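Local coordinates for protein malate dehydrogenase (Pyrococcus horikoshii, PDB 1V9N) that catalyses the reversible oxidation of (S)-malate to oxaloacetate with NAD(+) as a homodimeric enzyme of the LDH2/MDH2 family, at residues M137-G142 with A173-D178; I119-N124 with I258-T263. All blocks are in the same frame, centred on the assembly; numbering follows the deposited sequence.

Contact 1 of 2, residues M137-G142 with A173-D178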
# COMPACT_ATOMS: atom_id res chain seq x y z
N MSE A 137 -0.17 -9.83 15.26
CA MSE A 137 0.68 -9.98 16.43
C MSE A 137 0.93 -8.62 17.09
O MSE A 137 0.89 -8.50 18.31
CB MSE A 137 2.01 -10.62 16.04
CG MSE A 137 1.89 -12.10 15.68
SE MSE A 137 3.58 -12.84 15.07
CE MSE A 137 4.59 -12.68 16.72
N ALA A 138 1.18 -7.61 16.27
CA ALA A 138 1.44 -6.27 16.78
C ALA A 138 0.17 -5.63 17.34
O ALA A 138 0.19 -5.00 18.39
CB ALA A 138 2.04 -5.40 15.69
N ALA A 139 -0.95 -5.79 16.63
CA ALA A 139 -2.21 -5.21 17.08
C ALA A 139 -2.62 -5.76 18.44
O ALA A 139 -3.14 -5.02 19.28
CB ALA A 139 -3.31 -5.47 16.05
N GLU A 140 -2.40 -7.05 18.66
CA GLU A 140 -2.75 -7.67 19.94
C GLU A 140 -1.85 -7.13 21.05
O GLU A 140 -2.10 -7.37 22.23
CB GLU A 140 -2.63 -9.19 19.86
CG GLU A 140 -3.59 -9.88 18.89
CD GLU A 140 -5.06 -9.60 19.20
OE1 GLU A 140 -5.37 -9.09 20.30
OE2 GLU A 140 -5.92 -9.91 18.34
N GLU A 141 -0.81 -6.41 20.66
CA GLU A 141 0.11 -5.81 21.63
C GLU A 141 -0.19 -4.32 21.79
O GLU A 141 0.54 -3.61 22.47
CB GLU A 141 1.56 -6.01 21.18
CG GLU A 141 2.01 -7.46 21.17
CD GLU A 141 2.01 -8.08 22.55
OE1 GLU A 141 2.70 -7.54 23.44
OE2 GLU A 141 1.32 -9.10 22.75
N GLY A 142 -1.26 -3.85 21.15
CA GLY A 142 -1.63 -2.45 21.24
C GLY A 142 -0.85 -1.55 20.30
O GLY A 142 -0.64 -0.36 20.58
N ALA A 173 -2.73 -4.21 10.55
CA ALA A 173 -3.64 -4.49 11.64
C ALA A 173 -3.49 -3.36 12.65
O ALA A 173 -2.38 -2.89 12.91
CB ALA A 173 -3.30 -5.83 12.29
N ALA A 174 -4.61 -2.92 13.21
CA ALA A 174 -4.58 -1.86 14.21
C ALA A 174 -5.59 -2.22 15.29
O ALA A 174 -6.65 -2.77 15.00
CB ALA A 174 -4.95 -0.53 13.58
N PRO A 175 -5.28 -1.93 16.56
CA PRO A 175 -6.22 -2.26 17.63
C PRO A 175 -7.42 -1.30 17.63
O PRO A 175 -7.30 -0.15 17.19
CB PRO A 175 -5.37 -2.13 18.89
CG PRO A 175 -4.42 -1.04 18.54
CD PRO A 175 -4.03 -1.37 17.11
N THR A 176 -8.57 -1.78 18.10
CA THR A 176 -9.77 -0.95 18.18
C THR A 176 -10.41 -1.20 19.54
O THR A 176 -9.85 -1.91 20.39
CB THR A 176 -10.80 -1.30 17.08
OG1 THR A 176 -11.49 -2.50 17.45
CG2 THR A 176 -10.12 -1.51 15.73
N LYS A 177 -11.59 -0.62 19.77
CA LYS A 177 -12.30 -0.82 21.02
C LYS A 177 -12.75 -2.28 21.08
O LYS A 177 -12.97 -2.83 22.16
CB LYS A 177 -13.53 0.09 21.10
CG LYS A 177 -13.22 1.59 21.08
CD LYS A 177 -12.64 2.08 22.39
CE LYS A 177 -13.63 1.93 23.54
NZ LYS A 177 -14.92 2.65 23.28
N ASP A 178 -12.89 -2.91 19.92
CA ASP A 178 -13.33 -4.30 19.84
C ASP A 178 -12.25 -5.16 19.17
O ASP A 178 -11.12 -5.20 19.64
CB ASP A 178 -14.64 -4.37 19.06
CG ASP A 178 -15.68 -3.38 19.58
OD1 ASP A 178 -16.01 -3.43 20.78
OD2 ASP A 178 -16.16 -2.54 18.79

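Contact 2 of 2, residues I119-N124 with I258-T263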
# COMPACT_ATOMS: atom_id res chain seq x y z
N ILE A 119 11.20 -1.70 12.44
CA ILE A 119 11.16 -2.20 11.07
C ILE A 119 12.15 -3.35 10.91
O ILE A 119 13.36 -3.17 11.02
CB ILE A 119 11.50 -1.09 10.04
CG1 ILE A 119 10.37 -0.06 10.02
CG2 ILE A 119 11.72 -1.70 8.65
CD1 ILE A 119 10.64 1.14 9.12
N VAL A 120 11.62 -4.54 10.67
CA VAL A 120 12.48 -5.70 10.49
C VAL A 120 12.21 -6.28 9.11
O VAL A 120 11.07 -6.49 8.72
CB VAL A 120 12.23 -6.78 11.57
CG1 VAL A 120 13.11 -8.00 11.30
CG2 VAL A 120 12.54 -6.21 12.96
N ILE A 121 13.29 -6.51 8.37
CA ILE A 121 13.18 -7.08 7.05
C ILE A 121 13.97 -8.39 7.03
O ILE A 121 15.04 -8.49 7.62
CB ILE A 121 13.71 -6.10 6.00
CG1 ILE A 121 12.86 -4.82 6.07
CG2 ILE A 121 13.66 -6.71 4.62
CD1 ILE A 121 13.33 -3.71 5.18
N ALA A 122 13.42 -9.39 6.35
CA ALA A 122 14.07 -10.68 6.30
C ALA A 122 14.24 -11.22 4.89
O ALA A 122 13.39 -11.01 4.03
CB ALA A 122 13.28 -11.69 7.15
N ARG A 123 15.36 -11.89 4.66
CA ARG A 123 15.63 -12.51 3.37
C ARG A 123 15.95 -13.96 3.68
O ARG A 123 16.04 -14.34 4.85
CB ARG A 123 16.84 -11.86 2.68
CG ARG A 123 18.16 -12.16 3.37
CD ARG A 123 19.31 -11.45 2.68
NE ARG A 123 20.59 -11.77 3.32
CZ ARG A 123 21.60 -10.91 3.40
NH1 ARG A 123 21.47 -9.69 2.90
NH2 ARG A 123 22.74 -11.27 3.98
N ASN A 124 16.12 -14.75 2.63
CA ASN A 124 16.45 -16.17 2.76
C ASN A 124 15.48 -16.91 3.67
O ASN A 124 15.88 -17.68 4.54
CB ASN A 124 17.89 -16.32 3.27
CG ASN A 124 18.43 -17.73 3.08
OD1 ASN A 124 17.94 -18.48 2.23
ND2 ASN A 124 19.44 -18.10 3.86
N ILE A 258 14.53 -6.42 -2.58
CA ILE A 258 15.65 -5.56 -2.95
C ILE A 258 16.38 -4.96 -1.74
O ILE A 258 17.61 -5.07 -1.63
CB ILE A 258 15.19 -4.40 -3.86
CG1 ILE A 258 14.42 -4.94 -5.07
CG2 ILE A 258 16.41 -3.62 -4.36
CD1 ILE A 258 15.24 -5.90 -5.94
N LEU A 259 15.63 -4.35 -0.83
CA LEU A 259 16.22 -3.72 0.35
C LEU A 259 16.96 -4.68 1.28
O LEU A 259 17.93 -4.29 1.94
CB LEU A 259 15.14 -2.98 1.14
CG LEU A 259 15.56 -2.23 2.40
CD1 LEU A 259 16.59 -1.15 2.06
CD2 LEU A 259 14.32 -1.61 3.05
N SER A 260 16.52 -5.93 1.34
CA SER A 260 17.14 -6.91 2.21
C SER A 260 18.38 -7.57 1.62
O SER A 260 19.10 -8.28 2.32
CB SER A 260 16.14 -8.01 2.54
OG SER A 260 15.88 -8.80 1.39
N GLY A 261 18.63 -7.34 0.34
CA GLY A 261 19.76 -7.98 -0.30
C GLY A 261 19.36 -9.42 -0.63
O GLY A 261 20.21 -10.28 -0.87
N GLY A 262 18.05 -9.68 -0.62
CA GLY A 262 17.55 -11.00 -0.95
C GLY A 262 17.33 -11.07 -2.46
O GLY A 262 18.29 -10.97 -3.22
N THR A 263 16.09 -11.26 -2.89
CA THR A 263 15.81 -11.30 -4.32
C THR A 263 14.34 -10.95 -4.56
O THR A 263 13.54 -10.98 -3.63
CB THR A 263 16.13 -12.69 -4.95
OG1 THR A 263 16.18 -12.56 -6.37
CG2 THR A 263 15.06 -13.71 -4.59

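Contact 1 of 2, residues M137-G142 with A173-D178
The puckered pyrrolidine ring of Pro175 meets the turn that closes helix 132-139; the flat groups it lies against are the peptides of that turn. Three ring carbons do the touching. CB of Pro175 lies 3.7 Å from Ala139 O, and CG of Pro175 comes within 4.0 Å of Gly142 C, so the ring reaches over both ends of the turn. Its CD adds a looser apolar approach to the methyl group of Ala139, with Ala139 CB and Pro175 CD 4.3 Å apart.

The same methyl continues onto the strand. Ala139 CB rests 3.8 Å from Ala173 CB, and Ala139 CB is also 4.0 Å from Ala174 N, so one small side chain covers the backbone leading from strand 170-174 into the proline. No hydrogen bond crosses between the segments: the contact is van der Waals packing of methyls, a proline ring and main chain, and the small alanines let helix end and strand end come close, with CA of Ala139 5.0 Å from CA of Ala174.

The turn is closed by its own backbone bonds: Gly142 N donates to Ala139 O over 2.9 Å and Met143 N to Ala138 O, a Schellman motif. Gly142 takes up the positive phi (81°) of this motif, which a side chain would disfavour by crowding the preceding carbonyl.

Ala173 pairs through its backbone with Gly145 on strand 144-149, and Ala174 with Phe181 on strand 181-185, placing the contact at the end of a strand inside the large mixed sheet. Helix 97-115 packs against Met137 (present as selenomethionine) and Ala138, Pro180 touches Ala139, and helix 293-308 meets Pro175 and Thr176.

Contact 2 of 2, residues I119-N124 with I258-T263
Arg123, standing on strand 117-125, directs its guanidinium to a backbone carbonyl in the Schellman motif that follows helix 242-258. Arg123 NH1 donates to Ser260 O over 2.8 Å with an N-H...O angle of 151°, lying in the carbonyl plane, while the oxygen is slightly tilted from the plane of the guanidinium. CG of Arg123 sits between the backbone N and carbonyl carbon (chi1 69°), and the extended chain beyond it runs past the turn, bringing Arg123 CD to 3.2 Å from Ser260 O. NE is held by a salt bridge to Asp91, so the group is gripped at two points, and its positive charge probably suits the negative end of the helix dipole. A leucine in its place would probably leave Ser260 O without this donor and Asp91 without its charged mate.

Gly261 and Gly262 leave room for the arginine, since a CB on either would clash with it; Gly261 also adopts the positive phi of the motif. Gly262 CA lies 3.8 Å from Arg123 CB. Two residues earlier on the strand, the Ile121 side chain crosses that of Leu259 at about a right angle, beside Phe290 and Ile285 of the second subunit. Ser260 OG has its main partner in Ser256 O, one helical turn back, and accepts weakly from Gly262 N. On the same serine, Ile121 CG2 packs tightly against Ser260 CB at 3.5 Å.

Along the chain the order is 119-124, 137-142, 173-178, 258-263, so both segments of contact 1 fall between those of contact 2. Their centres are 25 Å apart and their nearest atoms about 10 Å, without touching. Strand 117-125 leads directly on to helix 132-139, and both contacts reach the same mixed sheet, where strands 278-285 and 144-149 lie between 117-125 and 170-174. Each joins a strand of that sheet to the turn after a helix. Contact 2 also borders the second subunit of the homodimer, whereas the side chain of Ala173 in contact 1 lies about 9 Å from bound NADPH.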